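Local coordinates for GH86A beta-porphyranase (Bacteroides plebeius, PDB 4AW7), which hydrolyses the sulfated red-algal polysaccharide porphyran at linkages between beta-D-galactopyranose and alpha-L-galactopyranose-6-sulfate, as a glycoside hydrolase of family 86, at residues G192-Y197 and S227-D232; I270-G275 and I315-D320; V24-R29 and S414-S419. One frame throughout, in Å; residues are numbered along the deposited sequence.

Contact 1: G192-Y197 and S227-D232; sequences GYAAAY and SVHLYD. With K (potassium ion), chain F; GLA (alpha-D-galactopyranose), chain B; GAL (beta-D-galactopyranose), chain D.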
loop_
_atom_site.group_PDB
_atom_site.type_symbol
_atom_site.label_atom_id
_atom_site.label_comp_id
_atom_site.label_asym_id
_atom_site.label_seq_id
_atom_site.Cartn_x
_atom_site.Cartn_y
_atom_site.Cartn_z
ATOM N N GLY A 192 11.103 3.183 6.618
ATOM C CA GLY A 192 10.510 4.090 7.595
ATOM C C GLY A 192 9.637 5.108 6.934
ATOM O O GLY A 192 9.673 5.268 5.714
ATOM N N TYR A 193 8.837 5.843 7.697
ATOM C CA TYR A 193 8.789 5.889 9.170
ATOM C C TYR A 193 7.545 5.275 9.788
ATOM O O TYR A 193 7.225 5.569 10.914
ATOM C CB TYR A 193 8.997 7.330 9.663
ATOM C CG TYR A 193 7.909 8.311 9.262
ATOM C CD1 TYR A 193 6.796 8.538 10.057
ATOM C CD2 TYR A 193 8.011 9.050 8.087
ATOM C CE1 TYR A 193 5.816 9.441 9.683
ATOM C CE2 TYR A 193 7.036 9.936 7.728
ATOM C CZ TYR A 193 5.939 10.122 8.505
ATOM O OH TYR A 193 4.943 11.051 8.138
ATOM N N ALA A 194 6.872 4.400 9.060
ATOM C CA ALA A 194 5.674 3.737 9.548
ATOM C C ALA A 194 4.609 4.772 9.849
ATOM O O ALA A 194 3.978 4.767 10.917
ATOM C CB ALA A 194 5.962 2.839 10.788
ATOM N N ALA A 195 4.346 5.634 8.859
ATOM C CA ALA A 195 3.526 6.840 9.072
ATOM C C ALA A 195 2.064 6.487 9.352
ATOM O O ALA A 195 1.375 5.871 8.520
ATOM C CB ALA A 195 3.621 7.681 7.843
ATOM N N ALA A 196 1.573 6.960 10.485
ATOM C CA ALA A 196 0.177 6.723 10.888
ATOM C C ALA A 196 -0.812 7.605 10.278
ATOM O O ALA A 196 -1.993 7.268 10.204
ATOM C CB ALA A 196 0.048 6.956 12.397
ATOM N N TYR A 197 -0.399 8.775 9.892
ATOM C CA TYR A 197 -1.384 9.899 9.602
ATOM C C TYR A 197 -0.829 10.642 8.401
ATOM O O TYR A 197 -0.191 11.687 8.551
ATOM C CB TYR A 197 -1.603 10.851 10.820
ATOM C CG TYR A 197 -2.447 12.094 10.562
ATOM C CD1 TYR A 197 -3.813 11.975 10.276
ATOM C CD2 TYR A 197 -1.905 13.389 10.672
ATOM C CE1 TYR A 197 -4.612 13.090 10.090
ATOM C CE2 TYR A 197 -2.716 14.526 10.466
ATOM C CZ TYR A 197 -4.053 14.370 10.180
ATOM O OH TYR A 197 -4.876 15.484 9.942
ATOM N N SER A 227 7.733 3.797 4.239
ATOM C CA SER A 227 6.566 3.089 4.720
ATOM C C SER A 227 5.516 4.006 5.319
ATOM O O SER A 227 5.820 4.961 6.033
ATOM C CB SER A 227 6.966 2.006 5.713
ATOM O OG SER A 227 7.517 2.501 6.905
ATOM N N VAL A 228 4.260 3.663 5.021
ATOM C CA VAL A 228 3.091 4.358 5.478
ATOM C C VAL A 228 1.998 3.346 5.800
ATOM O O VAL A 228 2.003 2.221 5.314
ATOM C CB VAL A 228 2.593 5.396 4.482
ATOM C CG1 VAL A 228 3.690 6.405 4.031
ATOM C CG2 VAL A 228 1.962 4.757 3.374
ATOM N N HIS A 229 1.047 3.784 6.615
ATOM C CA HIS A 229 -0.163 3.044 6.933
ATOM C C HIS A 229 -1.339 3.698 6.237
ATOM O O HIS A 229 -1.436 4.944 6.220
ATOM C CB HIS A 229 -0.391 3.059 8.439
ATOM C CG HIS A 229 0.699 2.378 9.201
ATOM N ND1 HIS A 229 0.835 2.467 10.574
ATOM C CD2 HIS A 229 1.721 1.611 8.758
ATOM C CE1 HIS A 229 1.885 1.728 10.920
ATOM N NE2 HIS A 229 2.435 1.210 9.843
ATOM N N LEU A 230 -2.194 2.881 5.630
ATOM C CA LEU A 230 -3.350 3.372 4.878
ATOM C C LEU A 230 -4.638 2.827 5.453
ATOM O O LEU A 230 -4.900 1.619 5.366
ATOM C CB LEU A 230 -3.243 2.978 3.397
ATOM C CG LEU A 230 -2.091 3.598 2.617
ATOM C CD1 LEU A 230 -2.038 2.955 1.231
ATOM C CD2 LEU A 230 -2.182 5.132 2.549
ATOM N N TYR A 231 -5.450 3.731 5.997
ATOM C CA TYR A 231 -6.706 3.360 6.624
ATOM C C TYR A 231 -7.883 4.184 6.109
ATOM O O TYR A 231 -7.766 5.410 5.909
ATOM C CB TYR A 231 -6.620 3.551 8.145
ATOM C CG TYR A 231 -5.867 2.417 8.814
ATOM C CD1 TYR A 231 -6.504 1.208 9.063
ATOM C CD2 TYR A 231 -4.556 2.541 9.186
ATOM C CE1 TYR A 231 -5.837 0.166 9.654
ATOM C CE2 TYR A 231 -3.872 1.486 9.793
ATOM C CZ TYR A 231 -4.549 0.315 10.037
ATOM O OH TYR A 231 -3.907 -0.739 10.653
ATOM N N ASP A 232 -9.016 3.514 5.970
ATOM C CA ASP A 232 -10.312 4.136 5.818
ATOM C C ASP A 232 -10.987 4.237 7.172
ATOM O O ASP A 232 -10.897 3.301 7.956
ATOM C CB ASP A 232 -11.185 3.270 4.909
ATOM C CG ASP A 232 -10.858 3.384 3.470
ATOM O OD1 ASP A 232 -10.190 4.335 3.060
ATOM O OD2 ASP A 232 -11.268 2.487 2.709
HETATM K K K F . 2.525 10.665 9.617
HETATM C C1 GLA B . -1.915 1.979 13.657
HETATM C C2 GLA B . -1.237 1.112 14.735
HETATM C C3 GLA B . -2.010 -0.172 14.973
HETATM C C4 GLA B . -3.492 0.071 15.101
HETATM C C5 GLA B . -3.990 0.851 13.872
HETATM C C6 GLA B . -5.562 0.842 13.837
HETATM O O1 GLA B . -1.704 1.615 12.360
HETATM O O2 GLA B . 0.156 0.860 14.361
HETATM O O3 GLA B . -1.647 -0.778 16.185
HETATM O O4 GLA B . -3.768 0.804 16.311
HETATM O O5 GLA B . -3.289 2.176 13.936
HETATM O O6 GLA B . -6.003 -0.340 13.036
HETATM C C1 GAL D . -1.915 1.979 13.657
HETATM C C2 GAL D . -1.237 1.112 14.735
HETATM C C3 GAL D . -2.010 -0.172 14.973
HETATM C C4 GAL D . -3.492 0.071 15.101
HETATM C C5 GAL D . -3.990 0.851 13.872
HETATM C C6 GAL D . -5.562 0.842 13.837
HETATM O O1 GAL D . -1.127 3.229 13.528
HETATM O O2 GAL D . 0.156 0.860 14.361
HETATM O O3 GAL D . -1.647 -0.778 16.185
HETATM O O4 GAL D . -3.768 0.804 16.311
HETATM O O5 GAL D . -3.289 2.176 13.936
HETATM O O6 GAL D . -6.003 -0.340 13.036
#
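His229 lays its imidazole beside the end of strand 192-195, with the carbonyl O of Ala194 over one ring face and the CB of Ala194 4.0 Å from NE2. Its CG stands opposite its own carbonyl carbon (chi1 -63°), which sets the ring against Ala194 and leaves ND1 facing the anomeric oxygen, whose position differs between the overlapping alpha and beta sugars. ND1 is hydrogen-bonded to Glu146, the inferred proton donor. Tyr231 OH lies 3.2 Å from the sugar O6 and is hydrogen-bonded to Glu272, the inferred nucleophile. Ser227 turns its hydroxyl back against the neighbouring strand: OG receives the N-H of Ala194 at 2.9 Å, in a bent bond, and also pairs with Glu142. On the face carrying Ala195 and Val228 the contact is apolar, where Ala195 CB meets Val228 CG1. Between the parallel strands, Ser227 N bonds to Gly192 O, Ala195 N to Ser227 O at 3.3 Å, and His229 N to Ala195 O at 2.8 Å. A cis peptide precedes Tyr193, whose CB points away from strand 225-233 and whose OH lies 2.9 Å from a potassium ion. Tyr197 O and Tyr207 complete the observed ligands, so the metal joins the strand end to the following loop. These are adjacent strands of the parallel barrel, and their C-terminal ends form part of the galactose pocket. The chemistry is divided: main-chain bonds and one apolar pair fix the strands, while His229 and Tyr231 present polar groups to the sugar at the cleavage subsite.

Contact 2: I270-G275 and I315-D320; sequences ISEFGG and IPFVSD. With GLA (alpha-D-galactopyranose), chain B; GAL (beta-D-galactopyranose), chain D; L6S (6-O-sulfo-alpha-L-galactopyranose), chain C.
Phe317 and Glu272 run side by side in the same direction, their ring and carboxylate planes only 25° apart. The Phe317 ring, with CG opposite the backbone N (chi1 -163°), rests its CD1 3.7 Å from Glu272 CG and has Glu272 OE1 over one face. Its far rim serves the glycan: CE2 lies 3.4 Å from O6 of the galactose, and C5 of the sulfated sugar meets the edge in plane. Glu272, the inferred nucleophile, is extended beyond CG, which carries the carboxylate up to the sugar; OE1 is held by Tyr231, and OE2 comes within 2.6 Å of galactose O2 and is salt-bridged to Arg69. Phe273 and Pro316 share a face of the sheet and lie alongside each other. The chi1 of Phe273, 67°, with CG between the backbone N and carbonyl carbon, turns a ring face to Pro316, whose CA lies 4.0 Å from the centroid in a CH-pi contact, while Phe273 CZ touches Pro316 CG at 3.7 Å. The backbones pair in parallel through Ile315 N to Ile270 O, Phe273 N to Ile315 O and Phe317 N to Phe273 O. Phe317 is also the centre of an inverse gamma turn, with a weak bond of 2.9 Å from Val318 N to Pro316 O, where the chain leaves the strand. Farther on, Ser319 OG donates to sulfate O2S at 2.8 Å. Strand 268-276 thus lies between strand 225-233, where Leu230 touches Phe273, and strand 311-316 in the parallel barrel. Helix 293-305 packs against the outer face through Phe300 and Leu304, which meet Phe273, and His47 meets the Phe317 ring edge-to-face on the glycan side.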
loop_
_atom_site.group_PDB
_atom_site.type_symbol
_atom_site.label_atom_id
_atom_site.label_comp_id
_atom_site.label_asym_id
_atom_site.label_seq_id
_atom_site.Cartn_x
_atom_site.Cartn_y
_atom_site.Cartn_z
ATOM N N ILE A 270 3.759 -0.782 2.582
ATOM C CA ILE A 270 2.516 -0.428 3.240
ATOM C C ILE A 270 2.368 -1.384 4.405
ATOM O O ILE A 270 1.836 -2.482 4.279
ATOM C CB ILE A 270 1.291 -0.424 2.290
ATOM C CG1 ILE A 270 1.592 0.357 1.014
ATOM C CG2 ILE A 270 0.048 0.061 3.023
ATOM C CD1 ILE A 270 2.065 1.832 1.265
ATOM N N SER A 271 2.955 -0.992 5.535
ATOM C CA SER A 271 3.116 -1.943 6.630
ATOM C C SER A 271 1.839 -2.243 7.410
ATOM O O SER A 271 1.805 -3.200 8.175
ATOM C CB SER A 271 4.287 -1.523 7.545
ATOM O OG SER A 271 4.139 -0.184 7.948
ATOM N N GLU A 272 0.786 -1.435 7.185
ATOM C CA GLU A 272 -0.583 -1.731 7.603
ATOM C C GLU A 272 -1.537 -1.082 6.612
ATOM O O GLU A 272 -1.347 0.067 6.257
ATOM C CB GLU A 272 -0.946 -1.147 8.969
ATOM C CG GLU A 272 -0.019 -1.525 10.134
ATOM C CD GLU A 272 -0.343 -0.774 11.401
ATOM O OE1 GLU A 272 -1.460 -0.228 11.537
ATOM O OE2 GLU A 272 0.519 -0.699 12.291
ATOM N N PHE A 273 -2.560 -1.798 6.181
ATOM C CA PHE A 273 -3.679 -1.173 5.481
ATOM C C PHE A 273 -4.997 -1.824 5.881
ATOM O O PHE A 273 -5.070 -3.033 6.070
ATOM C CB PHE A 273 -3.514 -1.082 3.969
ATOM C CG PHE A 273 -3.514 -2.381 3.195
ATOM C CD1 PHE A 273 -2.336 -3.133 3.021
ATOM C CD2 PHE A 273 -4.673 -2.848 2.572
ATOM C CE1 PHE A 273 -2.323 -4.263 2.236
ATOM C CE2 PHE A 273 -4.638 -3.975 1.767
ATOM C CZ PHE A 273 -3.491 -4.687 1.603
ATOM N N GLY A 274 -6.043 -1.029 6.001
ATOM C CA GLY A 274 -7.323 -1.571 6.378
ATOM C C GLY A 274 -8.346 -0.504 6.688
ATOM O O GLY A 274 -8.329 0.589 6.116
ATOM N N GLY A 275 -9.225 -0.823 7.643
ATOM C CA GLY A 275 -10.287 0.064 8.062
ATOM C C GLY A 275 -10.311 0.180 9.566
ATOM O O GLY A 275 -9.923 -0.761 10.290
ATOM N N ILE A 315 0.778 -5.190 3.893
ATOM C CA ILE A 315 0.242 -6.051 4.952
ATOM C C ILE A 315 -1.177 -5.632 5.304
ATOM O O ILE A 315 -1.401 -4.615 5.959
ATOM C CB ILE A 315 1.084 -5.960 6.245
ATOM C CG1 ILE A 315 2.604 -6.154 6.024
ATOM C CG2 ILE A 315 0.542 -6.953 7.313
ATOM C CD1 ILE A 315 3.051 -7.517 5.666
ATOM N N PRO A 316 -2.183 -6.402 4.877
ATOM C CA PRO A 316 -3.548 -6.217 5.342
ATOM C C PRO A 316 -3.585 -6.263 6.880
ATOM O O PRO A 316 -2.956 -7.145 7.472
ATOM C CB PRO A 316 -4.248 -7.471 4.714
ATOM C CG PRO A 316 -3.433 -7.800 3.542
ATOM C CD PRO A 316 -2.063 -7.570 3.989
ATOM N N PHE A 317 -4.280 -5.314 7.497
ATOM C CA PHE A 317 -4.308 -5.267 8.949
ATOM C C PHE A 317 -5.347 -6.213 9.524
ATOM O O PHE A 317 -6.431 -5.795 9.951
ATOM C CB PHE A 317 -4.408 -3.838 9.486
ATOM C CG PHE A 317 -4.030 -3.744 10.931
ATOM C CD1 PHE A 317 -2.694 -3.819 11.291
ATOM C CD2 PHE A 317 -4.975 -3.563 11.929
ATOM C CE1 PHE A 317 -2.307 -3.681 12.596
ATOM C CE2 PHE A 317 -4.555 -3.415 13.242
ATOM C CZ PHE A 317 -3.266 -3.502 13.560
ATOM N N VAL A 318 -4.985 -7.485 9.498
ATOM C CA VAL A 318 -5.728 -8.601 10.054
ATOM C C VAL A 318 -4.608 -9.509 10.587
ATOM O O VAL A 318 -3.640 -9.803 9.858
ATOM C CB VAL A 318 -6.620 -9.315 9.028
ATOM C CG1 VAL A 318 -5.945 -9.496 7.660
ATOM C CG2 VAL A 318 -7.098 -10.683 9.588
ATOM N N SER A 319 -4.690 -9.890 11.859
ATOM C CA SER A 319 -3.598 -10.549 12.518
ATOM C C SER A 319 -3.803 -12.041 12.736
ATOM O O SER A 319 -3.669 -12.827 11.798
ATOM C CB SER A 319 -3.196 -9.787 13.767
ATOM O OG SER A 319 -4.266 -9.748 14.690
ATOM N N ASP A 320 -4.061 -12.442 13.980
ATOM C CA ASP A 320 -3.891 -13.822 14.382
ATOM C C ASP A 320 -4.780 -14.098 15.588
ATOM O O ASP A 320 -5.948 -13.636 15.636
ATOM C CB ASP A 320 -2.402 -14.121 14.539
ATOM C CG ASP A 320 -1.687 -13.120 15.424
ATOM O OD1 ASP A 320 -2.314 -12.579 16.350
ATOM O OD2 ASP A 320 -0.468 -12.913 15.196
HETATM C C1 GLA B . -1.915 1.979 13.657
HETATM C C2 GLA B . -1.237 1.112 14.735
HETATM C C3 GLA B . -2.010 -0.172 14.973
HETATM C C4 GLA B . -3.492 0.071 15.101
HETATM C C5 GLA B . -3.990 0.851 13.872
HETATM C C6 GLA B . -5.562 0.842 13.837
HETATM O O1 GLA B . -1.704 1.615 12.360
HETATM O O2 GLA B . 0.156 0.860 14.361
HETATM O O3 GLA B . -1.647 -0.778 16.185
HETATM O O4 GLA B . -3.768 0.804 16.311
HETATM O O5 GLA B . -3.289 2.176 13.936
HETATM O O6 GLA B . -6.003 -0.340 13.036
HETATM C C1 GAL D . -1.915 1.979 13.657
HETATM C C2 GAL D . -1.237 1.112 14.735
HETATM C C3 GAL D . -2.010 -0.172 14.973
HETATM C C4 GAL D . -3.492 0.071 15.101
HETATM C C5 GAL D . -3.990 0.851 13.872
HETATM C C6 GAL D . -5.562 0.842 13.837
HETATM O O1 GAL D . -1.127 3.229 13.528
HETATM O O2 GAL D . 0.156 0.860 14.361
HETATM O O3 GAL D . -1.647 -0.778 16.185
HETATM O O4 GAL D . -3.768 0.804 16.311
HETATM O O5 GAL D . -3.289 2.176 13.936
HETATM O O6 GAL D . -6.003 -0.340 13.036
HETATM O O1S L6S C . -1.147 -7.681 15.154
HETATM O O2S L6S C . -3.119 -8.042 16.575
HETATM O O3S L6S C . -0.868 -7.863 17.542
HETATM C C1 L6S C . -0.275 -1.535 16.282
HETATM C C2 L6S C . 0.129 -1.402 17.733
HETATM C C3 L6S C . -0.892 -2.135 18.617
HETATM C C4 L6S C . -0.950 -3.646 18.174
HETATM C C5 L6S C . -1.284 -3.693 16.678
HETATM C C6 L6S C . -1.002 -5.110 16.130
HETATM O O2 L6S C . 0.285 -0.019 18.113
HETATM O O3 L6S C . -0.564 -2.035 20.010
HETATM O O4 L6S C . 0.335 -4.234 18.433
HETATM O O5 L6S C . -0.445 -2.867 15.862
HETATM O O6 L6S C . -2.019 -5.981 16.603
HETATM S S1 L6S C . -1.785 -7.484 16.430
HETATM O O HOH W 1 -8.107 -3.339 9.402
#

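Contact 3: V24-R29 and S414-S419; sequences VDYNTR and SWKDVS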
loop_
_atom_site.group_PDB
_atom_site.type_symbol
_atom_site.label_atom_id
_atom_site.label_comp_id
_atom_site.label_asym_id
_atom_site.label_seq_id
_atom_site.Cartn_x
_atom_site.Cartn_y
_atom_site.Cartn_z
ATOM N N VAL A 24 -10.392 -6.748 -21.583
ATOM C CA VAL A 24 -9.293 -7.625 -21.219
ATOM C C VAL A 24 -8.707 -8.194 -22.508
ATOM O O VAL A 24 -9.455 -8.666 -23.359
ATOM C CB VAL A 24 -9.743 -8.808 -20.317
ATOM C CG1 VAL A 24 -8.581 -9.694 -19.889
ATOM C CG2 VAL A 24 -10.506 -8.305 -19.090
ATOM N N ASP A 25 -7.389 -8.180 -22.651
ATOM C CA ASP A 25 -6.724 -8.820 -23.780
ATOM C C ASP A 25 -5.745 -9.837 -23.231
ATOM O O ASP A 25 -4.609 -9.498 -22.890
ATOM C CB ASP A 25 -6.033 -7.819 -24.667
ATOM C CG ASP A 25 -5.424 -8.452 -25.893
ATOM O OD1 ASP A 25 -5.523 -9.687 -26.046
ATOM O OD2 ASP A 25 -4.792 -7.673 -26.627
ATOM N N TYR A 26 -6.192 -11.088 -23.127
ATOM C CA TYR A 26 -5.352 -12.125 -22.592
ATOM C C TYR A 26 -4.257 -12.586 -23.551
ATOM O O TYR A 26 -3.447 -13.437 -23.181
ATOM C CB TYR A 26 -6.178 -13.315 -22.028
ATOM C CG TYR A 26 -7.112 -13.932 -23.059
ATOM C CD1 TYR A 26 -6.639 -14.827 -24.032
ATOM C CD2 TYR A 26 -8.472 -13.623 -23.077
ATOM C CE1 TYR A 26 -7.489 -15.384 -24.983
ATOM C CE2 TYR A 26 -9.321 -14.160 -24.023
ATOM C CZ TYR A 26 -8.835 -15.046 -24.971
ATOM O OH TYR A 26 -9.712 -15.579 -25.901
ATOM N N ASN A 27 -4.240 -12.038 -24.765
ATOM C CA ASN A 27 -3.141 -12.271 -25.692
ATOM C C ASN A 27 -2.057 -11.213 -25.634
ATOM O O ASN A 27 -1.080 -11.301 -26.351
ATOM C CB ASN A 27 -3.685 -12.373 -27.133
ATOM C CG ASN A 27 -4.611 -13.549 -27.297
ATOM O OD1 ASN A 27 -5.812 -13.359 -27.448
ATOM N ND2 ASN A 27 -4.088 -14.754 -27.120
ATOM N N THR A 28 -2.200 -10.236 -24.739
ATOM C CA THR A 28 -1.160 -9.219 -24.535
ATOM C C THR A 28 -0.686 -9.305 -23.101
ATOM O O THR A 28 -1.474 -9.093 -22.181
ATOM C CB THR A 28 -1.697 -7.825 -24.865
ATOM O OG1 THR A 28 -2.053 -7.790 -26.254
ATOM C CG2 THR A 28 -0.657 -6.740 -24.604
ATOM N N ARG A 29 0.585 -9.632 -22.923
ATOM C CA ARG A 29 1.180 -9.661 -21.607
ATOM C C ARG A 29 1.444 -8.223 -21.143
ATOM O O ARG A 29 1.936 -7.426 -21.930
ATOM C CB ARG A 29 2.466 -10.478 -21.648
ATOM C CG ARG A 29 3.205 -10.545 -20.333
ATOM C CD ARG A 29 4.211 -11.637 -20.288
ATOM N NE ARG A 29 5.150 -11.607 -21.428
ATOM C CZ ARG A 29 6.332 -12.209 -21.438
ATOM N NH1 ARG A 29 6.771 -12.878 -20.368
ATOM N NH2 ARG A 29 7.108 -12.050 -22.507
ATOM N N SER A 414 -13.838 -12.282 -28.470
ATOM C CA SER A 414 -15.128 -12.740 -27.964
ATOM C C SER A 414 -14.997 -13.923 -27.025
ATOM O O SER A 414 -15.827 -14.832 -27.013
ATOM C CB SER A 414 -16.044 -13.099 -29.143
ATOM O OG SER A 414 -16.197 -11.965 -29.979
ATOM N N TRP A 415 -13.930 -13.917 -26.225
ATOM C CA TRP A 415 -13.655 -14.977 -25.258
ATOM C C TRP A 415 -13.616 -16.389 -25.850
ATOM O O TRP A 415 -13.875 -17.363 -25.148
ATOM C CB TRP A 415 -14.697 -14.953 -24.128
ATOM C CG TRP A 415 -14.918 -13.603 -23.516
ATOM C CD1 TRP A 415 -16.000 -12.809 -23.671
ATOM C CD2 TRP A 415 -14.027 -12.897 -22.636
ATOM N NE1 TRP A 415 -15.860 -11.661 -22.946
ATOM C CE2 TRP A 415 -14.645 -11.675 -22.310
ATOM C CE3 TRP A 415 -12.780 -13.193 -22.086
ATOM C CZ2 TRP A 415 -14.071 -10.754 -21.444
ATOM C CZ3 TRP A 415 -12.191 -12.246 -21.233
ATOM C CH2 TRP A 415 -12.853 -11.056 -20.923
ATOM N N LYS A 416 -13.251 -16.501 -27.122
ATOM C CA LYS A 416 -13.298 -17.808 -27.804
ATOM C C LYS A 416 -12.489 -18.900 -27.108
ATOM O O LYS A 416 -12.852 -20.092 -27.166
ATOM C CB LYS A 416 -12.871 -17.650 -29.280
ATOM C CG LYS A 416 -11.365 -17.584 -29.518
ATOM C CD LYS A 416 -11.018 -17.225 -30.962
ATOM C CE LYS A 416 -9.516 -17.155 -31.166
ATOM N NZ LYS A 416 -8.840 -18.471 -30.930
ATOM N N ASP A 417 -11.387 -18.511 -26.458
ATOM C CA ASP A 417 -10.440 -19.441 -25.848
ATOM C C ASP A 417 -10.725 -19.718 -24.373
ATOM O O ASP A 417 -9.960 -20.423 -23.719
ATOM C CB ASP A 417 -9.025 -18.852 -25.973
ATOM C CG ASP A 417 -8.694 -18.467 -27.387
ATOM O OD1 ASP A 417 -8.638 -19.382 -28.239
ATOM O OD2 ASP A 417 -8.524 -17.258 -27.657
ATOM N N VAL A 418 -11.799 -19.140 -23.839
ATOM C CA VAL A 418 -12.093 -19.160 -22.401
ATOM C C VAL A 418 -13.303 -20.067 -22.140
ATOM O O VAL A 418 -14.250 -20.091 -22.930
ATOM C CB VAL A 418 -12.313 -17.719 -21.918
ATOM C CG1 VAL A 418 -12.724 -17.677 -20.423
ATOM C CG2 VAL A 418 -11.013 -16.949 -22.139
ATOM N N SER A 419 -13.233 -20.825 -21.056
ATOM C CA SER A 419 -14.287 -21.772 -20.682
ATOM C C SER A 419 -14.292 -22.017 -19.185
ATOM O O SER A 419 -13.399 -21.555 -18.486
ATOM C CB SER A 419 -14.065 -23.116 -21.406
ATOM O OG SER A 419 -12.864 -23.758 -20.977
HETATM O O HOH W 2 -6.261 -16.363 -28.839
#
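Tyr26 reaches across to the turn at 415-418 and hydrogen-bonds Asp417, its OH donating to OD2 at 2.7 Å. This joins the N-terminal strand to the beta-sandwich turn that begins strand 418-419, away from the annotated sites. The oxygen is met on its anti side and lies in plane at the edge of the tyrosine ring, while the carboxylate stands almost perpendicular to that ring, at 89°. Tyr26 has its CG between the backbone N and carbonyl carbon (chi1 57°), a setting that swings the phenol out from the corner of its own chain to Asp417. A water also donates to Asp417 OD2, at 2.7 Å, and is weakly held by Asn27 ND2. The other oxygen, OD1, forms a salt bridge with Lys416 NZ at 2.8 Å, so each carboxylate oxygen is engaged.

Apolar contacts gather along one side of the phenol: Tyr26 CE2 touches Val418 CG2 at 3.8 Å and Trp415 CE3 at 4.1 Å. The indole, whose end comes nearer than its CB, crosses Val24 at about a right angle, with Trp415 CH2 3.9 Å from Val24 CB. Ile395 touches both Val24 and Trp415, tying the group to strand 392-399.

Within the segments, two type I turns shape the surfaces that meet. Asp25 OD1 accepts from Asn27 N in an Asx turn and OD2 takes the Thr28 hydroxyl, bracing the corner from which Tyr26 projects. Replacing Tyr26 by an alanine would probably leave Asp417 without its phenolic donor and open a gap beside Trp415 and Val418. With Tyr26 and water at OD2 and Lys416 at OD1, Asp417 would probably stay ionised, so a charged acceptor and apolar packing together fix the phenol.

Contacts 1 and 2 share one parallel sheet: strands 189-195, 225-233, 268-276 and 311-316 follow in that order both along the chain and across the barrel. Their centres lie about 11 Å apart, and they meet where strands 225-233 and 268-276 pair and where both reach the same galactose. Contact 3 is remote, its centre about 38 Å from that of contact 1 and about 34 Å from that of contact 2, in the mixed beta sheet that contains strands 21-25 and 418-419. Along the chain, contacts 1 and 2 come in series inside the long loop closed by contact 3, so the barrel is inserted between the N-terminal strand and the later strands of that sheet.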